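Long-range contact in ectonucleotide pyrophosphatase/phosphodiesterase family member 5 (Mus musculus, PDB 5VEO), which probably hydrolyses phosphodiester or pyrophosphate bonds of a restricted range of nucleotide substrates, as a zinc-dependent ectoenzyme: residues H36-I40 / L201-I205. The protein carries 1 engineered substitution. Sequence-based numbering, arbitrary orientation.
Sequences HFHYI and LGYLI
The imidazole of His36, on helix 35-42, lies with one face against the backbone of Gly202 on helix 190-210, a CH-pi contact in which CA of Gly202 stands 3.5 Å from the centroid of the His36 ring, displaced toward the CG-CD2 side. With the ring in this position, a CB on Gly202 would probably collide with NE2 of His36, and the glycine brings the two CA atoms of this pair to 5.3 Å. His36 ND1 is hydrogen-bonded to Asp198, one turn before Gly202, a bond that helps to set the rotation of the ring; the other carboxylate oxygen of Asp198 receives the backbone N-H of Phe37. With an alanine in place of His36, Gly202 would probably lose the ring over its CA and Asp198 the bond from ND1. A second CH-pi contact puts CD2 of Leu201 almost on the ring normal of Phe37, 3.5 Å from the ring centroid.

The other side-chain contacts are apolar. With CG anti to the backbone N (chi1 179°), the Leu201 branch extends toward helix 35-42, where CD2 also meets Ile40 tip to tip, 3.8 Å from its CD1. CD1 of Ile205 packs 4.1 Å from the same Ile40 CD1 and touches CD2 of Tyr39, whose hydroxyl bonds to Lys209.

Phe37 and Ile40 also pack on strands 218-222 and 338-341, and Leu201 on Val221. Segments 36-40 and 201-205 run at 50° to each other, and their helices pack side by side over the central sheet, as in the alpha/beta core of the alkaline phosphatase superfamily.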
ATOM      1  N   HIS A  36     -18.030  -4.763  13.179  1.00 13.55           N
ATOM      2  CA  HIS A  36     -18.210  -3.585  12.342  1.00 13.74           C
ATOM      3  C   HIS A  36     -17.808  -3.858  10.902  1.00 13.92           C
ATOM      4  O   HIS A  36     -18.493  -3.405   9.978  1.00 14.34           O
ATOM      5  CB  HIS A  36     -17.458  -2.411  12.945  1.00 14.21           C
ATOM      6  CG  HIS A  36     -18.008  -2.019  14.274  1.00 17.49           C
ATOM      7  ND1 HIS A  36     -17.378  -2.314  15.462  1.00 18.86           N
ATOM      8  CD2 HIS A  36     -19.189  -1.447  14.605  1.00 16.85           C
ATOM      9  CE1 HIS A  36     -18.120  -1.877  16.468  1.00 18.89           C
ATOM     10  NE2 HIS A  36     -19.222  -1.349  15.972  1.00 19.42           N
ATOM     11  N   PHE A  37     -16.739  -4.634  10.679  1.00 13.24           N
ATOM     12  CA  PHE A  37     -16.475  -5.106   9.326  1.00 11.11           C
ATOM     13  C   PHE A  37     -17.653  -5.916   8.800  1.00 12.63           C
ATOM     14  O   PHE A  37     -18.058  -5.754   7.647  1.00 14.10           O
ATOM     15  CB  PHE A  37     -15.196  -5.942   9.264  1.00 10.39           C
ATOM     16  CG  PHE A  37     -13.917  -5.121   9.298  1.00  9.51           C
ATOM     17  CD1 PHE A  37     -13.344  -4.664   8.128  1.00 10.54           C
ATOM     18  CD2 PHE A  37     -13.296  -4.815  10.496  1.00 12.87           C
ATOM     19  CE1 PHE A  37     -12.166  -3.902   8.144  1.00 12.35           C
ATOM     20  CE2 PHE A  37     -12.114  -4.065  10.517  1.00 14.91           C
ATOM     21  CZ  PHE A  37     -11.564  -3.604   9.332  1.00 12.85           C
ATOM     22  N   HIS A  38     -18.222  -6.789   9.636  1.00 12.81           N
ATOM     23  CA  HIS A  38     -19.326  -7.629   9.183  1.00 14.65           C
ATOM     24  C   HIS A  38     -20.588  -6.812   8.922  1.00 16.30           C
ATOM     25  O   HIS A  38     -21.373  -7.160   8.030  1.00 18.01           O
ATOM     26  CB  HIS A  38     -19.559  -8.751  10.199  1.00 14.70           C
ATOM     27  CG  HIS A  38     -18.638  -9.915  10.004  1.00 16.51           C
ATOM     28  ND1 HIS A  38     -17.335  -9.908  10.446  1.00 16.12           N
ATOM     29  CD2 HIS A  38     -18.816 -11.104   9.378  1.00 18.12           C
ATOM     30  CE1 HIS A  38     -16.753 -11.050  10.122  1.00 17.38           C
ATOM     31  NE2 HIS A  38     -17.628 -11.789   9.462  1.00 16.77           N
ATOM     32  N   TYR A  39     -20.768  -5.697   9.636  1.00 14.92           N
ATOM     33  CA  TYR A  39     -21.888  -4.804   9.360  1.00 17.61           C
ATOM     34  C   TYR A  39     -21.772  -4.191   7.967  1.00 17.20           C
ATOM     35  O   TYR A  39     -22.757  -4.123   7.221  1.00 18.86           O
ATOM     36  CB  TYR A  39     -21.944  -3.723  10.437  1.00 19.17           C
ATOM     37  CG  TYR A  39     -23.001  -2.678  10.215  1.00 18.60           C
ATOM     38  CD1 TYR A  39     -24.338  -2.942  10.489  1.00 22.33           C
ATOM     39  CD2 TYR A  39     -22.668  -1.422   9.738  1.00 20.52           C
ATOM     40  CE1 TYR A  39     -25.314  -1.967  10.301  1.00 23.41           C
ATOM     41  CE2 TYR A  39     -23.633  -0.446   9.551  1.00 23.98           C
ATOM     42  CZ  TYR A  39     -24.952  -0.725   9.822  1.00 26.29           C
ATOM     43  OH  TYR A  39     -25.898   0.268   9.612  1.00 28.67           O
ATOM     44  N   ILE A  40     -20.569  -3.761   7.580  1.00 17.61           N
ATOM     45  CA  ILE A  40     -20.373  -3.261   6.220  1.00 15.34           C
ATOM     46  C   ILE A  40     -20.617  -4.369   5.199  1.00 13.73           C
ATOM     47  O   ILE A  40     -21.244  -4.147   4.156  1.00 16.31           O
ATOM     48  CB  ILE A  40     -18.968  -2.652   6.072  1.00 15.79           C
ATOM     49  CG1 ILE A  40     -18.919  -1.328   6.851  1.00 18.44           C
ATOM     50  CG2 ILE A  40     -18.638  -2.433   4.598  1.00 17.00           C
ATOM     51  CD1 ILE A  40     -17.581  -0.657   6.870  1.00 20.39           C
ATOM     52  N   LEU A 201     -13.199   1.223  13.139  1.00 12.07           N
ATOM     53  CA  LEU A 201     -14.126   1.270  12.023  1.00 11.28           C
ATOM     54  C   LEU A 201     -15.534   1.589  12.515  1.00 11.87           C
ATOM     55  O   LEU A 201     -16.255   2.387  11.900  1.00 13.76           O
ATOM     56  CB  LEU A 201     -14.086  -0.055  11.260  1.00 11.04           C
ATOM     57  CG  LEU A 201     -15.030  -0.182  10.064  1.00 12.08           C
ATOM     58  CD1 LEU A 201     -14.800   0.933   9.030  1.00 14.06           C
ATOM     59  CD2 LEU A 201     -14.930  -1.572   9.455  1.00 15.52           C
ATOM     60  N   GLY A 202     -15.930   0.990  13.638  1.00 14.83           N
ATOM     61  CA  GLY A 202     -17.224   1.308  14.231  1.00 15.01           C
ATOM     62  C   GLY A 202     -17.358   2.773  14.607  1.00 16.08           C
ATOM     63  O   GLY A 202     -18.414   3.381  14.409  1.00 18.43           O
ATOM     64  N   TYR A 203     -16.287   3.358  15.141  1.00 15.57           N
ATOM     65  CA  TYR A 203     -16.269   4.786  15.437  1.00 16.65           C
ATOM     66  C   TYR A 203     -16.495   5.620  14.176  1.00 13.72           C
ATOM     67  O   TYR A 203     -17.282   6.578  14.171  1.00 16.72           O
ATOM     68  CB  TYR A 203     -14.933   5.140  16.087  1.00 15.96           C
ATOM     69  CG  TYR A 203     -14.812   6.589  16.462  1.00 16.68           C
ATOM     70  CD1 TYR A 203     -15.273   7.044  17.689  1.00 20.25           C
ATOM     71  CD2 TYR A 203     -14.254   7.510  15.588  1.00 15.63           C
ATOM     72  CE1 TYR A 203     -15.157   8.368  18.047  1.00 22.53           C
ATOM     73  CE2 TYR A 203     -14.139   8.858  15.941  1.00 16.68           C
ATOM     74  CZ  TYR A 203     -14.602   9.272  17.165  1.00 18.58           C
ATOM     75  OH  TYR A 203     -14.501  10.588  17.526  1.00 24.21           O
ATOM     76  N   LEU A 204     -15.803   5.273  13.094  1.00 14.99           N
ATOM     77  CA  LEU A 204     -15.982   5.977  11.830  1.00 13.50           C
ATOM     78  C   LEU A 204     -17.422   5.866  11.340  1.00 14.76           C
ATOM     79  O   LEU A 204     -18.027   6.855  10.913  1.00 15.54           O
ATOM     80  CB  LEU A 204     -15.007   5.416  10.787  1.00 14.59           C
ATOM     81  CG  LEU A 204     -15.180   5.947   9.362  1.00 12.68           C
ATOM     82  CD1 LEU A 204     -15.021   7.476   9.301  1.00 15.62           C
ATOM     83  CD2 LEU A 204     -14.209   5.257   8.418  1.00 15.62           C
ATOM     84  N   ILE A 205     -17.984   4.663  11.391  1.00 14.84           N
ATOM     85  CA  ILE A 205     -19.368   4.474  10.973  1.00 13.89           C
ATOM     86  C   ILE A 205     -20.290   5.367  11.793  1.00 13.88           C
ATOM     87  O   ILE A 205     -21.159   6.050  11.249  1.00 18.83           O
ATOM     88  CB  ILE A 205     -19.768   2.999  11.105  1.00 14.90           C
ATOM     89  CG1 ILE A 205     -18.959   2.155  10.131  1.00 14.84           C
ATOM     90  CG2 ILE A 205     -21.275   2.832  10.875  1.00 17.01           C
ATOM     91  CD1 ILE A 205     -19.112   0.667  10.394  1.00 17.90           C
TER